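Local coordinates for exosome complex component Rrp42 (PDB 2PO1), which probably serves as a non-catalytic subunit of the RNA-degrading exosome, helping to shape the active site of its Rrp41 partner, at residues V87-L92 and D103-E108; N151-I156 and P198-K203. All blocks are in the same frame, centred on the assembly; numbering follows the deposited sequence.

Overall arrangement
Both contacts set a helix start against a strand, but on two different sheets of this RNase PH-family chain. In interaction 1 the first turn of helix 104-118 meets strand 82-89, outermost, within this chain, in the mixed sheet; in interaction 2 the start of helix 152-166 lies against strand 197-204 of the four-stranded antiparallel sheet. Their centres are 15 Å apart, and they join where Leu89 packs on Leu152 and Val87 on Ile156. Interaction 1 is partly buried, small and mainly apolar, with RNA beside it and other protein chains around it. Interaction 2 is fully buried, and there a carboxylate bonds directly to the strand, with no other protein chain touching its segments.

Interaction 1. Residues V87-L92 and D103-E108; sequences VELVPL and DERAIE. With nucleotides of chain A.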
loop_
_atom_site.group_PDB
_atom_site.type_symbol
_atom_site.label_atom_id
_atom_site.label_comp_id
_atom_site.label_asym_id
_atom_site.label_seq_id
_atom_site.Cartn_x
_atom_site.Cartn_y
_atom_site.Cartn_z
ATOM N N VAL C 87 2.616 15.174 9.103
ATOM C CA VAL C 87 2.251 15.024 10.525
ATOM C C VAL C 87 2.045 13.533 10.741
ATOM O O VAL C 87 1.259 12.903 10.033
ATOM C CB VAL C 87 0.956 15.726 10.766
ATOM C CG1 VAL C 87 0.374 15.323 12.122
ATOM C CG2 VAL C 87 1.180 17.261 10.689
ATOM N N GLU C 88 2.791 12.993 11.687
ATOM C CA GLU C 88 2.598 11.693 12.226
ATOM C C GLU C 88 1.851 11.791 13.553
ATOM O O GLU C 88 2.299 12.412 14.550
ATOM C CB GLU C 88 3.936 11.026 12.426
ATOM C CG GLU C 88 4.723 10.831 11.123
ATOM C CD GLU C 88 4.046 9.827 10.201
ATOM O OE1 GLU C 88 3.710 10.159 9.049
ATOM O OE2 GLU C 88 3.786 8.724 10.664
ATOM N N LEU C 89 0.659 11.229 13.518
ATOM C CA LEU C 89 -0.207 11.077 14.712
ATOM C C LEU C 89 0.206 9.718 15.249
ATOM O O LEU C 89 -0.421 8.712 14.957
ATOM C CB LEU C 89 -1.661 11.084 14.246
ATOM C CG LEU C 89 -2.357 12.447 14.353
ATOM C CD1 LEU C 89 -1.520 13.716 14.462
ATOM C CD2 LEU C 89 -3.556 12.634 13.438
ATOM N N VAL C 90 1.279 9.696 16.046
ATOM C CA VAL C 90 1.876 8.435 16.380
ATOM C C VAL C 90 0.980 7.798 17.421
ATOM O O VAL C 90 0.364 8.519 18.232
ATOM C CB VAL C 90 3.409 8.534 16.758
ATOM C CG1 VAL C 90 4.162 9.540 15.784
ATOM C CG2 VAL C 90 3.602 9.019 18.120
ATOM N N PRO C 91 0.827 6.485 17.339
ATOM C CA PRO C 91 -0.075 5.738 18.185
ATOM C C PRO C 91 0.179 6.009 19.663
ATOM O O PRO C 91 -0.766 5.975 20.467
ATOM C CB PRO C 91 0.271 4.306 17.815
ATOM C CG PRO C 91 0.542 4.402 16.400
ATOM C CD PRO C 91 1.457 5.574 16.354
ATOM N N LEU C 92 1.422 6.354 20.012
ATOM C CA LEU C 92 1.697 6.599 21.406
ATOM C C LEU C 92 1.076 7.872 21.883
ATOM O O LEU C 92 0.867 8.034 23.078
ATOM C CB LEU C 92 3.193 6.532 21.756
ATOM C CG LEU C 92 4.287 7.538 21.456
ATOM C CD1 LEU C 92 3.994 8.936 21.961
ATOM C CD2 LEU C 92 5.467 6.996 22.237
ATOM N N ASP C 103 -3.921 9.490 8.351
ATOM C CA ASP C 103 -5.337 9.463 8.152
ATOM C C ASP C 103 -5.774 10.916 7.851
ATOM O O ASP C 103 -4.951 11.833 7.814
ATOM C CB ASP C 103 -6.046 8.924 9.431
ATOM C CG ASP C 103 -6.065 9.964 10.565
ATOM O OD1 ASP C 103 -5.180 10.821 10.631
ATOM O OD2 ASP C 103 -6.977 9.940 11.381
ATOM N N GLU C 104 -7.052 11.132 7.619
ATOM C CA GLU C 104 -7.508 12.477 7.246
ATOM C C GLU C 104 -7.187 13.520 8.298
ATOM O O GLU C 104 -6.997 14.708 7.993
ATOM C CB GLU C 104 -8.995 12.460 6.975
ATOM C CG GLU C 104 -9.857 12.102 8.210
ATOM C CD GLU C 104 -11.351 12.231 7.952
ATOM O OE1 GLU C 104 -11.768 12.282 6.775
ATOM O OE2 GLU C 104 -12.133 12.282 8.933
ATOM N N ARG C 105 -7.127 13.135 9.566
ATOM C CA ARG C 105 -6.790 14.154 10.589
ATOM C C ARG C 105 -5.382 14.609 10.403
ATOM O O ARG C 105 -5.120 15.784 10.472
ATOM C CB ARG C 105 -6.947 13.639 12.027
ATOM C CG ARG C 105 -8.379 13.289 12.384
ATOM C CD ARG C 105 -8.483 12.389 13.634
ATOM N NE ARG C 105 -7.708 11.147 13.499
ATOM C CZ ARG C 105 -7.442 10.325 14.500
ATOM N NH1 ARG C 105 -7.917 10.595 15.710
ATOM N NH2 ARG C 105 -6.712 9.223 14.295
ATOM N N ALA C 106 -4.462 13.680 10.184
ATOM C CA ALA C 106 -3.059 14.017 10.071
ATOM C C ALA C 106 -2.859 14.834 8.794
ATOM O O ALA C 106 -2.079 15.781 8.768
ATOM C CB ALA C 106 -2.214 12.724 9.958
ATOM N N ILE C 107 -3.545 14.437 7.733
ATOM C CA ILE C 107 -3.435 15.063 6.467
ATOM C C ILE C 107 -3.968 16.485 6.534
ATOM O O ILE C 107 -3.333 17.384 5.993
ATOM C CB ILE C 107 -4.163 14.261 5.399
ATOM C CG1 ILE C 107 -3.322 13.016 5.118
ATOM C CG2 ILE C 107 -4.290 15.099 4.181
ATOM C CD1 ILE C 107 -4.051 11.888 4.427
ATOM N N GLU C 108 -5.080 16.710 7.219
ATOM C CA GLU C 108 -5.597 18.065 7.285
ATOM C C GLU C 108 -4.690 18.946 8.141
ATOM O O GLU C 108 -4.455 20.097 7.806
ATOM C CB GLU C 108 -7.028 18.061 7.857
ATOM C CG GLU C 108 -7.516 19.465 8.303
ATOM C CD GLU C 108 -8.889 19.361 8.934
ATOM O OE1 GLU C 108 -9.840 19.904 8.367
ATOM O OE2 GLU C 108 -9.031 18.637 9.936
ATOM P P A A 4 1.413 -0.781 6.639
ATOM O OP1 A A 4 1.251 -2.175 7.121
ATOM O OP2 A A 4 0.234 -0.051 6.086
ATOM O "O5'" A A 4 2.534 -0.836 5.476
ATOM C "C5'" A A 4 3.409 0.262 5.141
ATOM C "C4'" A A 4 2.811 1.220 4.113
ATOM O "O4'" A A 4 1.709 2.005 4.677
ATOM C "C3'" A A 4 3.818 2.211 3.523
ATOM O "O3'" A A 4 4.016 1.945 2.125
ATOM C "C2'" A A 4 3.192 3.597 3.759
ATOM O "O2'" A A 4 2.680 4.147 2.553
ATOM C "C1'" A A 4 2.089 3.372 4.815
ATOM N N9 A A 4 2.474 3.655 6.233
ATOM C C8 A A 4 2.641 2.703 7.307
ATOM N N7 A A 4 3.004 3.192 8.475
ATOM C C5 A A 4 3.079 4.590 8.158
ATOM C C6 A A 4 3.409 5.700 8.969
ATOM N N6 A A 4 3.721 5.508 10.288
ATOM N N1 A A 4 3.376 6.982 8.351
ATOM C C2 A A 4 3.063 7.140 7.027
ATOM N N3 A A 4 2.747 6.175 6.160
ATOM C C4 A A 4 2.765 4.907 6.793
HETATM O O HOH W 1 0.262 14.188 7.442
#
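The packing of the first turn of helix 104-118 on strand 82-89, part of the RNase PH fold, rests on Leu89 and Val87 meeting Ala106. The segments run at 150° to each other. Leu89 CD2 sits 3.7 Å from Ala106 CB and also touches Arg105 CB, while Val87 O lies 3.5 Å from Ala106 CB. No direct hydrogen bond links the two segments; a water accepts from Val87 N at 3.0 Å and donates weakly to Ala106 O. The helix start is fixed from within. Asp103 is the N-cap, and its chi1 of 75° places CG between the backbone N and the carbonyl carbon, from where OD1 accepts from Ala106 N at 3.0 Å. Its OD2 uses the syn lone pair for a salt bridge to Arg105 NE, lying nearly in the guanidinium plane. Glu88 points away from the helix and turns to the RNA: OE2 accepts a bent bond from N6 of adenylate A4 of chain A at 3.2 Å and lies 2.9 Å from N1. Around the contact, strand 135-147 pairs with the strand through Glu88, Leu109 extends the apolar layer beside Val87 and Leu89, and helix 152-166 adds Ile156 and Leu152.

Interaction 2. Residues N151-I156 and P198-K203; sequences NLMDAI and PVTFAK
Asp154 and Thr200 tie the N-terminal turn of helix 152-166 to strand 197-204, an alpha/beta packing between parts of the chain that match the first and second sequence families of 3' exoribonucleases. The two segments run nearly antiparallel, at 167°. From its CB, 3.5 Å from Pro198 O, the Asp154 side chain reaches along the strand backbone, with CG anti to its own carbonyl carbon (chi1 -63°). CG itself comes within 3.1 Å of Pro198 O, and beyond it the carboxylate divides its work. OD1 accepts from Thr200 OG1 at 2.5 Å, met on the syn side and somewhat out of the carboxylate plane. OD2 takes a weak bond from Thr200 N at 2.7 Å, so one threonine is held by both its backbone and its hydroxyl. The same OD2 bonds to Tyr36 OH and receives Asn151 ND2 at 2.9 Å; this amide comes from above the carboxylate plane, although the oxygen lies in the plane of the amide. Together these bonds hold the buried group against rotation. With an alanine here, Thr200 OG1, Asn151 ND2 and Tyr36 OH would probably lose a shared partner, and the strand its polar link to the helix.

Thr200 OG1 is also bonded to Thr225 OG1 on the adjacent strand, which carries the network into the sheet, and Asn151 ND2 to Asp211 OD2, just past strand 207-210. Asn151 is the N-cap of the helix: its OD1 accepts from Asp154 N, the donor standing above the carbonyl plane. Two residues on, Met153 packs its CG on Pro198 CB and touches Leu109 and Ile113 of helix 104-118. Asn151 OD1, besides capping the helix, rests 3.4 Å from Thr200 CB.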
loop_
_atom_site.group_PDB
_atom_site.type_symbol
_atom_site.label_atom_id
_atom_site.label_comp_id
_atom_site.label_asym_id
_atom_site.label_seq_id
_atom_site.Cartn_x
_atom_site.Cartn_y
_atom_site.Cartn_z
ATOM N N ASN C 151 -6.147 20.513 20.588
ATOM C CA ASN C 151 -5.475 21.543 19.833
ATOM C C ASN C 151 -4.150 21.166 19.175
ATOM O O ASN C 151 -3.182 21.881 19.274
ATOM C CB ASN C 151 -5.438 22.890 20.619
ATOM C CG ASN C 151 -5.264 24.059 19.705
ATOM O OD1 ASN C 151 -5.420 23.909 18.492
ATOM N ND2 ASN C 151 -4.997 25.262 20.269
ATOM N N LEU C 152 -4.115 20.032 18.430
ATOM C CA LEU C 152 -2.965 19.701 17.677
ATOM C C LEU C 152 -2.634 20.785 16.663
ATOM O O LEU C 152 -1.489 21.077 16.424
ATOM C CB LEU C 152 -3.207 18.354 16.946
ATOM C CG LEU C 152 -3.472 17.151 17.842
ATOM C CD1 LEU C 152 -3.700 15.901 16.998
ATOM C CD2 LEU C 152 -2.284 17.013 18.814
ATOM N N MET C 153 -3.636 21.369 16.011
ATOM C CA MET C 153 -3.359 22.298 14.968
ATOM C C MET C 153 -2.447 23.420 15.440
ATOM O O MET C 153 -1.407 23.697 14.836
ATOM C CB MET C 153 -4.674 22.853 14.443
ATOM C CG MET C 153 -4.426 23.839 13.363
ATOM S SD MET C 153 -4.192 22.999 11.839
ATOM C CE MET C 153 -5.861 22.376 11.522
ATOM N N ASP C 154 -2.767 24.041 16.557
ATOM C CA ASP C 154 -1.947 25.173 16.977
ATOM C C ASP C 154 -0.625 24.685 17.485
ATOM O O ASP C 154 0.407 25.269 17.233
ATOM C CB ASP C 154 -2.617 25.985 18.062
ATOM C CG ASP C 154 -3.910 26.609 17.612
ATOM O OD1 ASP C 154 -4.325 26.302 16.506
ATOM O OD2 ASP C 154 -4.527 27.428 18.368
ATOM N N ALA C 155 -0.654 23.601 18.221
ATOM C CA ALA C 155 0.595 23.074 18.782
ATOM C C ALA C 155 1.524 22.723 17.627
ATOM O O ALA C 155 2.696 23.025 17.697
ATOM C CB ALA C 155 0.305 21.867 19.633
ATOM N N ILE C 156 0.984 22.113 16.544
ATOM C CA ILE C 156 1.805 21.717 15.420
ATOM C C ILE C 156 2.286 22.948 14.661
ATOM O O ILE C 156 3.435 23.015 14.274
ATOM C CB ILE C 156 1.073 20.743 14.431
ATOM C CG1 ILE C 156 0.825 19.374 15.073
ATOM C CG2 ILE C 156 1.906 20.621 13.167
ATOM C CD1 ILE C 156 -0.246 18.644 14.425
ATOM N N PRO C 198 -1.033 29.381 14.031
ATOM C CA PRO C 198 -2.481 29.151 13.935
ATOM C C PRO C 198 -3.075 29.392 15.289
ATOM O O PRO C 198 -2.467 29.030 16.325
ATOM C CB PRO C 198 -2.621 27.667 13.573
ATOM C CG PRO C 198 -1.247 27.119 13.479
ATOM C CD PRO C 198 -0.290 28.110 14.158
ATOM N N VAL C 199 -4.228 30.050 15.297
ATOM C CA VAL C 199 -4.985 30.065 16.517
ATOM C C VAL C 199 -6.306 29.376 16.261
ATOM O O VAL C 199 -6.946 29.665 15.276
ATOM C CB VAL C 199 -5.149 31.504 16.990
ATOM C CG1 VAL C 199 -6.102 31.548 18.116
ATOM C CG2 VAL C 199 -3.741 32.081 17.382
ATOM N N THR C 200 -6.719 28.479 17.144
ATOM C CA THR C 200 -7.840 27.600 16.870
ATOM C C THR C 200 -8.889 27.734 17.942
ATOM O O THR C 200 -8.569 27.835 19.093
ATOM C CB THR C 200 -7.350 26.156 16.757
ATOM O OG1 THR C 200 -6.640 26.013 15.523
ATOM C CG2 THR C 200 -8.473 25.230 16.794
ATOM N N PHE C 201 -10.146 27.837 17.527
ATOM C CA PHE C 201 -11.287 27.966 18.443
ATOM C C PHE C 201 -12.190 26.759 18.296
ATOM O O PHE C 201 -12.394 26.281 17.178
ATOM C CB PHE C 201 -12.112 29.235 18.122
ATOM C CG PHE C 201 -11.290 30.495 18.128
ATOM C CD1 PHE C 201 -10.412 30.781 17.070
ATOM C CD2 PHE C 201 -11.362 31.372 19.199
ATOM C CE1 PHE C 201 -9.609 31.928 17.102
ATOM C CE2 PHE C 201 -10.562 32.527 19.225
ATOM C CZ PHE C 201 -9.685 32.790 18.185
ATOM N N ALA C 202 -12.754 26.290 19.410
ATOM C CA ALA C 202 -13.834 25.299 19.384
ATOM C C ALA C 202 -15.115 26.073 19.555
ATOM O O ALA C 202 -15.194 26.933 20.399
ATOM C CB ALA C 202 -13.666 24.327 20.518
ATOM N N LYS C 203 -16.105 25.809 18.716
ATOM C CA LYS C 203 -17.419 26.314 18.992
ATOM C C LYS C 203 -18.144 25.240 19.787
ATOM O O LYS C 203 -18.287 24.084 19.330
ATOM C CB LYS C 203 -18.155 26.625 17.703
ATOM C CG LYS C 203 -19.605 26.991 17.886
ATOM C CD LYS C 203 -20.099 27.748 16.671
ATOM C CE LYS C 203 -21.554 28.145 16.863
ATOM N NZ LYS C 203 -21.970 28.942 15.674
#